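Local coordinates for GTPase activator-like protein (Chaetomium thermophilum, PDB 6SSH) that probably stimulates GTP hydrolysis by a small GTPase, this chain being the Rap/ran-GAP-type GAP domain of a TSC2-like protein, at residues H3-I8 against D102-V107; Q62-W67 against F76-Q81. One frame throughout, in Å; residues are numbered along the deposited sequence. Where two conformers were deposited one is given.

Interaction 1: residues H3-I8 against D102-V107; sequences HKVGVI and DFVNIV
Lys4 reaches across to Asp102 at the end where two parallel strands part, 3-8 beside 104-107, in the middle of the mixed sheet of this GAP domain. In the conformer described here the lysine chain passes beyond OD1 of the carboxylate and bends at its last torsion (chi4 72°), so that NZ meets that oxygen end-on, 3.1 Å from Asp102 OD1, in a salt bridge. The other carboxylate oxygen, OD2, is hydrogen-bonded to His77 of the neighbouring strand 73-78, an arrangement that probably stabilises the negative charge of this buried aspartate. Two waters fill the spreading end of the pair: one bridges Lys4 O and Val104 N, the other, in the same lysine conformer, links Lys4 NZ to Phe103 N. Val5 turns its CG1 to the same face as Val104 and Ile106, meeting Ile106 CD1 at 3.8 Å; helix 183-201 packs on Val104 and Ile106 there. Regular pairing starts at Gly6, whose N donates to Val104 O at 3.2 Å. Here the backbones are close, and Asn105 OD1 lies 3.1 Å from Gly6 CA, in the place a beta carbon of residue 6 would occupy; Asn105 ND2 is held by Ile99 O, which helps fix the amide. Gly6 O takes the N-H of Ile106 at 2.8 Å in a nearly straight bond (171°). Val7 adds CG2 to the apolar face, beside Ile106 CD1, and its CA makes a bent CA-H...O contact with Ile106 O. Ile8 lies on the other face, with CD1 near Asn105 OD1. Its backbone N carries the ladder on, donating to Ile106 O at 2.8 Å.

Interaction 2: residues Q62-W67 against F76-Q81; sequences QYTYCW and FHVTTQ. With EDO (1,2-ethanediol), chain B; EDO (1,2-ethanediol), chain E.
Thr64 OG1 stands anti to its own backbone N (chi1 -165°) and Gln81 folds back at chi2 (-65°), two settings that carry polar groups across the beta hairpin of strands 63-68 and 73-78 where its antiparallel strands diverge. The threonine hydroxyl donates to Phe76 O at 2.6 Å, from somewhat outside the carbonyl plane, and accepts a bond from a water that is itself held by Val78 N; side chain and water thus span the widening gap. Nearer the turn, Phe76 N donates to Tyr65 O at 3.1 Å, and the same oxygen lies at the edge of the Phe76 ring, near CD1. Beyond Val78 the chain enters a 3-10 segment that presents Gln81 to the first strand. Its NE2 donates to Tyr63 O at 3.3 Å, from well above the carbonyl plane. The amide stands almost perpendicular to the Tyr65 ring (86°), with OE1 at the ring edge, 3.7 Å from CE1. Two ethanediols, probably picked up from the crystallisation solution, add bridges. One accepts from Gln62 N on O1 and from Tyr63 N on O2, and its O2 donates to Gln81 O; the other receives Gln81 NE2 on O2 at 2.8 Å and donates from O1 to Gln81 OE1.

From the N terminus, the chain lays down strand 2-10 in mid-sheet, then passes through two helices and strand 39-42 before the hairpin 63-68/73-78. Interaction 2 closes this short local loop, with eight residues between its segments, and strand 73-78 then lies alongside 2-10. After helix 93-99, strand 104-109 takes the other flank of 2-10, and interaction 1 closes a loop of 93 intervening residues; interaction 2 is nested inside it. Strand 2-10 therefore joins the hairpin side of the sheet to the side continuing through 127-134. The contacts, with centres 11 Å apart, meet directly: His77 N lies 2.8 Å from Val5 O, probably hydrogen-bonded.

Interaction 1: residues H3-I8 against D102-V107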
loop_
_atom_site.group_PDB
_atom_site.type_symbol
_atom_site.label_atom_id
_atom_site.label_comp_id
_atom_site.label_asym_id
_atom_site.label_seq_id
_atom_site.Cartn_x
_atom_site.Cartn_y
_atom_site.Cartn_z
ATOM N N HIS A 3 1.985 6.144 11.927
ATOM C CA HIS A 3 1.598 4.891 11.338
ATOM C C HIS A 3 2.459 4.605 10.130
ATOM O O HIS A 3 3.018 5.498 9.527
ATOM C CB HIS A 3 0.106 4.943 10.887
ATOM C CG HIS A 3 -0.853 5.273 11.968
ATOM N ND1 HIS A 3 -1.350 4.317 12.816
ATOM C CD2 HIS A 3 -1.315 6.463 12.403
ATOM C CE1 HIS A 3 -2.142 4.899 13.698
ATOM N NE2 HIS A 3 -2.153 6.194 13.458
ATOM N N LYS A 4 2.521 3.332 9.801
ATOM C CA LYS A 4 3.232 2.831 8.641
ATOM C C LYS A 4 2.337 1.871 7.873
ATOM O O LYS A 4 1.754 0.919 8.460
ATOM C CB LYS A 4 4.606 2.220 9.034
ATOM C CG LYS A 4 4.569 1.063 10.033
ATOM C CD LYS A 4 5.994 0.729 10.539
ATOM C CE LYS A 4 6.005 -0.321 11.624
ATOM N NZ LYS A 4 5.699 -1.660 11.088
ATOM N N VAL A 5 2.215 2.102 6.576
ATOM C CA VAL A 5 1.293 1.379 5.764
ATOM C C VAL A 5 1.953 0.976 4.448
ATOM O O VAL A 5 2.495 1.829 3.747
ATOM C CB VAL A 5 0.036 2.230 5.508
ATOM C CG1 VAL A 5 -0.918 1.534 4.564
ATOM C CG2 VAL A 5 -0.718 2.595 6.805
ATOM N N GLY A 6 1.896 -0.288 4.081
ATOM C CA GLY A 6 2.472 -0.713 2.834
ATOM C C GLY A 6 1.645 -0.356 1.630
ATOM O O GLY A 6 0.387 -0.158 1.754
ATOM N N VAL A 7 2.240 -0.238 0.465
ATOM C CA VAL A 7 1.536 -0.048 -0.777
ATOM C C VAL A 7 2.218 -0.919 -1.790
ATOM O O VAL A 7 3.435 -0.751 -2.063
ATOM C CB VAL A 7 1.543 1.401 -1.305
ATOM C CG1 VAL A 7 0.708 1.491 -2.562
ATOM C CG2 VAL A 7 1.058 2.375 -0.228
ATOM N N ILE A 8 1.482 -1.863 -2.335
ATOM C CA ILE A 8 2.033 -2.925 -3.186
ATOM C C ILE A 8 1.336 -3.006 -4.523
ATOM O O ILE A 8 0.110 -3.256 -4.549
ATOM C CB ILE A 8 1.894 -4.294 -2.516
ATOM C CG1 ILE A 8 2.490 -4.297 -1.092
ATOM C CG2 ILE A 8 2.554 -5.370 -3.378
ATOM C CD1 ILE A 8 2.044 -5.478 -0.227
ATOM N N ASP A 102 4.117 -4.646 8.543
ATOM C CA ASP A 102 3.048 -3.633 8.562
ATOM C C ASP A 102 1.736 -4.327 8.766
ATOM O O ASP A 102 1.350 -5.234 8.031
ATOM C CB ASP A 102 3.045 -2.904 7.257
ATOM C CG ASP A 102 4.263 -1.986 7.053
ATOM O OD1 ASP A 102 4.907 -1.628 8.045
ATOM O OD2 ASP A 102 4.488 -1.608 5.876
ATOM N N PHE A 103 0.987 -3.862 9.757
ATOM C CA PHE A 103 -0.320 -4.454 10.041
ATOM C C PHE A 103 -1.246 -4.267 8.836
ATOM O O PHE A 103 -2.091 -5.125 8.561
ATOM C CB PHE A 103 -0.927 -3.835 11.309
ATOM C CG PHE A 103 -0.185 -4.159 12.598
ATOM C CD1 PHE A 103 0.414 -5.390 12.808
ATOM C CD2 PHE A 103 -0.127 -3.195 13.617
ATOM C CE1 PHE A 103 1.080 -5.662 14.046
ATOM C CE2 PHE A 103 0.473 -3.465 14.848
ATOM C CZ PHE A 103 1.110 -4.686 15.043
ATOM N N VAL A 104 -1.184 -3.119 8.203
ATOM C CA VAL A 104 -2.064 -2.703 7.119
ATOM C C VAL A 104 -1.256 -2.507 5.848
ATOM O O VAL A 104 -0.225 -1.828 5.880
ATOM C CB VAL A 104 -2.761 -1.373 7.483
ATOM C CG1 VAL A 104 -3.702 -0.965 6.394
ATOM C CG2 VAL A 104 -3.482 -1.528 8.840
ATOM N N ASN A 105 -1.752 -3.070 4.733
ATOM C CA ASN A 105 -1.174 -2.909 3.410
ATOM C C ASN A 105 -2.237 -2.597 2.395
ATOM O O ASN A 105 -3.281 -3.252 2.403
ATOM C CB ASN A 105 -0.380 -4.190 2.983
ATOM C CG ASN A 105 0.907 -4.345 3.727
ATOM O OD1 ASN A 105 1.863 -3.642 3.445
ATOM N ND2 ASN A 105 0.944 -5.201 4.664
ATOM N N ILE A 106 -1.964 -1.653 1.563
ATOM C CA ILE A 106 -2.766 -1.283 0.400
ATOM C C ILE A 106 -2.259 -2.063 -0.776
ATOM O O ILE A 106 -1.003 -2.072 -1.023
ATOM C CB ILE A 106 -2.685 0.218 0.145
ATOM C CG1 ILE A 106 -3.235 0.975 1.343
ATOM C CG2 ILE A 106 -3.381 0.605 -1.166
ATOM C CD1 ILE A 106 -2.832 2.437 1.378
ATOM N N VAL A 107 -3.112 -2.729 -1.543
ATOM C CA VAL A 107 -2.738 -3.526 -2.682
ATOM C C VAL A 107 -3.391 -2.985 -3.933
ATOM O O VAL A 107 -4.643 -2.866 -3.959
ATOM C CB VAL A 107 -3.184 -4.987 -2.478
ATOM C CG1 VAL A 107 -2.853 -5.857 -3.691
ATOM C CG2 VAL A 107 -2.513 -5.585 -1.254
HETATM O O HOH W 1 0.244 -0.836 9.567
HETATM O O HOH W 2 2.630 -1.549 11.232
#

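Interaction 2: residues Q62-W67 against F76-Q81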
loop_
_atom_site.group_PDB
_atom_site.type_symbol
_atom_site.label_atom_id
_atom_site.label_comp_id
_atom_site.label_asym_id
_atom_site.label_seq_id
_atom_site.Cartn_x
_atom_site.Cartn_y
_atom_site.Cartn_z
ATOM N N GLN A 62 15.257 6.433 -2.895
ATOM C CA GLN A 62 15.476 7.843 -2.617
ATOM C C GLN A 62 14.257 8.549 -2.045
ATOM O O GLN A 62 14.400 9.519 -1.279
ATOM C CB GLN A 62 16.007 8.579 -3.846
ATOM C CG GLN A 62 17.355 8.061 -4.309
ATOM C CD GLN A 62 17.766 8.699 -5.581
ATOM O OE1 GLN A 62 17.148 9.666 -6.049
ATOM N NE2 GLN A 62 18.812 8.161 -6.193
ATOM N N TYR A 63 13.066 8.085 -2.372
ATOM C CA TYR A 63 11.803 8.758 -2.017
ATOM C C TYR A 63 10.750 7.808 -1.498
ATOM O O TYR A 63 10.696 6.670 -1.900
ATOM C CB TYR A 63 11.235 9.494 -3.219
ATOM C CG TYR A 63 12.073 10.630 -3.682
ATOM C CD1 TYR A 63 13.027 10.450 -4.701
ATOM C CD2 TYR A 63 11.968 11.907 -3.122
ATOM C CE1 TYR A 63 13.868 11.480 -5.115
ATOM C CE2 TYR A 63 12.782 12.955 -3.557
ATOM C CZ TYR A 63 13.725 12.729 -4.525
ATOM O OH TYR A 63 14.523 13.751 -4.968
ATOM N N THR A 64 9.890 8.310 -0.615
ATOM C CA THR A 64 8.616 7.662 -0.332
ATOM C C THR A 64 7.515 8.727 -0.381
ATOM O O THR A 64 7.780 9.866 -0.755
ATOM C CB THR A 64 8.686 6.901 0.962
ATOM O OG1 THR A 64 7.535 6.038 0.931
ATOM C CG2 THR A 64 8.693 7.765 2.167
ATOM N N TYR A 65 6.311 8.299 -0.072
ATOM C CA TYR A 65 5.173 9.169 0.049
ATOM C C TYR A 65 4.745 9.197 1.519
ATOM O O TYR A 65 4.710 8.158 2.183
ATOM C CB TYR A 65 4.011 8.679 -0.857
ATOM C CG TYR A 65 4.303 8.865 -2.325
ATOM C CD1 TYR A 65 4.992 7.885 -3.037
ATOM C CD2 TYR A 65 3.968 10.038 -2.990
ATOM C CE1 TYR A 65 5.311 8.088 -4.345
ATOM C CE2 TYR A 65 4.257 10.243 -4.299
ATOM C CZ TYR A 65 4.927 9.239 -4.985
ATOM O OH TYR A 65 5.212 9.459 -6.322
ATOM N N CYS A 66 4.391 10.403 1.988
ATOM C CA CYS A 66 4.061 10.598 3.401
ATOM C C CYS A 66 2.860 11.523 3.542
ATOM O O CYS A 66 2.691 12.466 2.793
ATOM C CB CYS A 66 5.247 11.225 4.159
ATOM S SG CYS A 66 6.743 10.244 4.115
ATOM N N TRP A 67 2.115 11.299 4.615
ATOM C CA TRP A 67 0.950 12.139 4.943
ATOM C C TRP A 67 1.017 12.621 6.353
ATOM O O TRP A 67 1.417 11.874 7.230
ATOM C CB TRP A 67 -0.322 11.302 4.786
ATOM C CG TRP A 67 -1.526 11.923 5.361
ATOM C CD1 TRP A 67 -2.032 11.756 6.638
ATOM C CD2 TRP A 67 -2.341 12.810 4.705
ATOM N NE1 TRP A 67 -3.144 12.509 6.787
ATOM C CE2 TRP A 67 -3.378 13.174 5.613
ATOM C CE3 TRP A 67 -2.362 13.333 3.426
ATOM C CZ2 TRP A 67 -4.417 14.056 5.285
ATOM C CZ3 TRP A 67 -3.416 14.200 3.090
ATOM C CH2 TRP A 67 -4.414 14.572 4.012
ATOM N N PHE A 76 4.238 5.781 4.077
ATOM C CA PHE A 76 3.903 4.632 3.220
ATOM C C PHE A 76 5.185 3.892 2.846
ATOM O O PHE A 76 6.262 4.499 2.647
ATOM C CB PHE A 76 3.138 5.088 1.979
ATOM C CG PHE A 76 1.769 5.651 2.331
ATOM C CD1 PHE A 76 1.596 7.019 2.426
ATOM C CD2 PHE A 76 0.717 4.798 2.681
ATOM C CE1 PHE A 76 0.346 7.551 2.790
ATOM C CE2 PHE A 76 -0.517 5.326 3.025
ATOM C CZ PHE A 76 -0.670 6.701 3.092
ATOM N N HIS A 77 5.054 2.573 2.793
ATOM C CA HIS A 77 6.147 1.685 2.380
ATOM C C HIS A 77 5.783 1.173 1.018
ATOM O O HIS A 77 5.019 0.211 0.894
ATOM C CB HIS A 77 6.352 0.531 3.329
ATOM C CG HIS A 77 6.773 0.913 4.699
ATOM N ND1 HIS A 77 6.502 0.114 5.790
ATOM C CD2 HIS A 77 7.579 1.915 5.144
ATOM C CE1 HIS A 77 7.098 0.629 6.859
ATOM N NE2 HIS A 77 7.769 1.727 6.489
ATOM N N VAL A 78 6.237 1.841 -0.022
ATOM C CA VAL A 78 5.755 1.647 -1.392
ATOM C C VAL A 78 6.768 0.727 -2.104
ATOM O O VAL A 78 7.873 1.155 -2.406
ATOM C CB VAL A 78 5.610 2.946 -2.144
ATOM C CG1 VAL A 78 5.009 2.694 -3.509
ATOM C CG2 VAL A 78 4.722 3.941 -1.314
ATOM N N THR A 79 6.409 -0.504 -2.358
ATOM C CA THR A 79 7.402 -1.470 -2.862
ATOM C C THR A 79 7.942 -1.025 -4.202
ATOM O O THR A 79 9.117 -1.248 -4.452
ATOM C CB THR A 79 6.870 -2.897 -2.830
ATOM O OG1 THR A 79 5.663 -2.977 -3.598
ATOM C CG2 THR A 79 6.622 -3.343 -1.400
ATOM N N THR A 80 7.180 -0.364 -5.065
ATOM C CA THR A 80 7.673 0.091 -6.348
ATOM C C THR A 80 8.688 1.265 -6.182
ATOM O O THR A 80 9.424 1.549 -7.129
ATOM C CB THR A 80 6.595 0.508 -7.321
ATOM O OG1 THR A 80 5.769 1.529 -6.701
ATOM C CG2 THR A 80 5.699 -0.682 -7.740
ATOM N N GLN A 81 8.703 1.935 -5.019
ATOM C CA GLN A 81 9.723 2.991 -4.735
ATOM C C GLN A 81 11.062 2.398 -4.322
ATOM O O GLN A 81 12.056 3.129 -4.198
ATOM C CB GLN A 81 9.213 3.954 -3.644
ATOM C CG GLN A 81 8.077 4.855 -4.078
ATOM C CD GLN A 81 8.415 5.860 -5.156
ATOM O OE1 GLN A 81 7.750 5.984 -6.135
ATOM N NE2 GLN A 81 9.515 6.599 -4.972
HETATM C C1 EDO B . 13.959 5.243 -6.286
HETATM O O1 EDO B . 15.199 5.653 -5.651
HETATM C C2 EDO B . 12.780 6.065 -5.782
HETATM O O2 EDO B . 12.543 5.859 -4.404
HETATM C C1 EDO E . 8.400 8.822 -8.421
HETATM O O1 EDO E . 7.392 8.033 -7.729
HETATM C C2 EDO E . 9.581 9.393 -7.604
HETATM O O2 EDO E . 10.402 8.389 -6.983
HETATM O O HOH W 3 8.471 3.460 0.324
#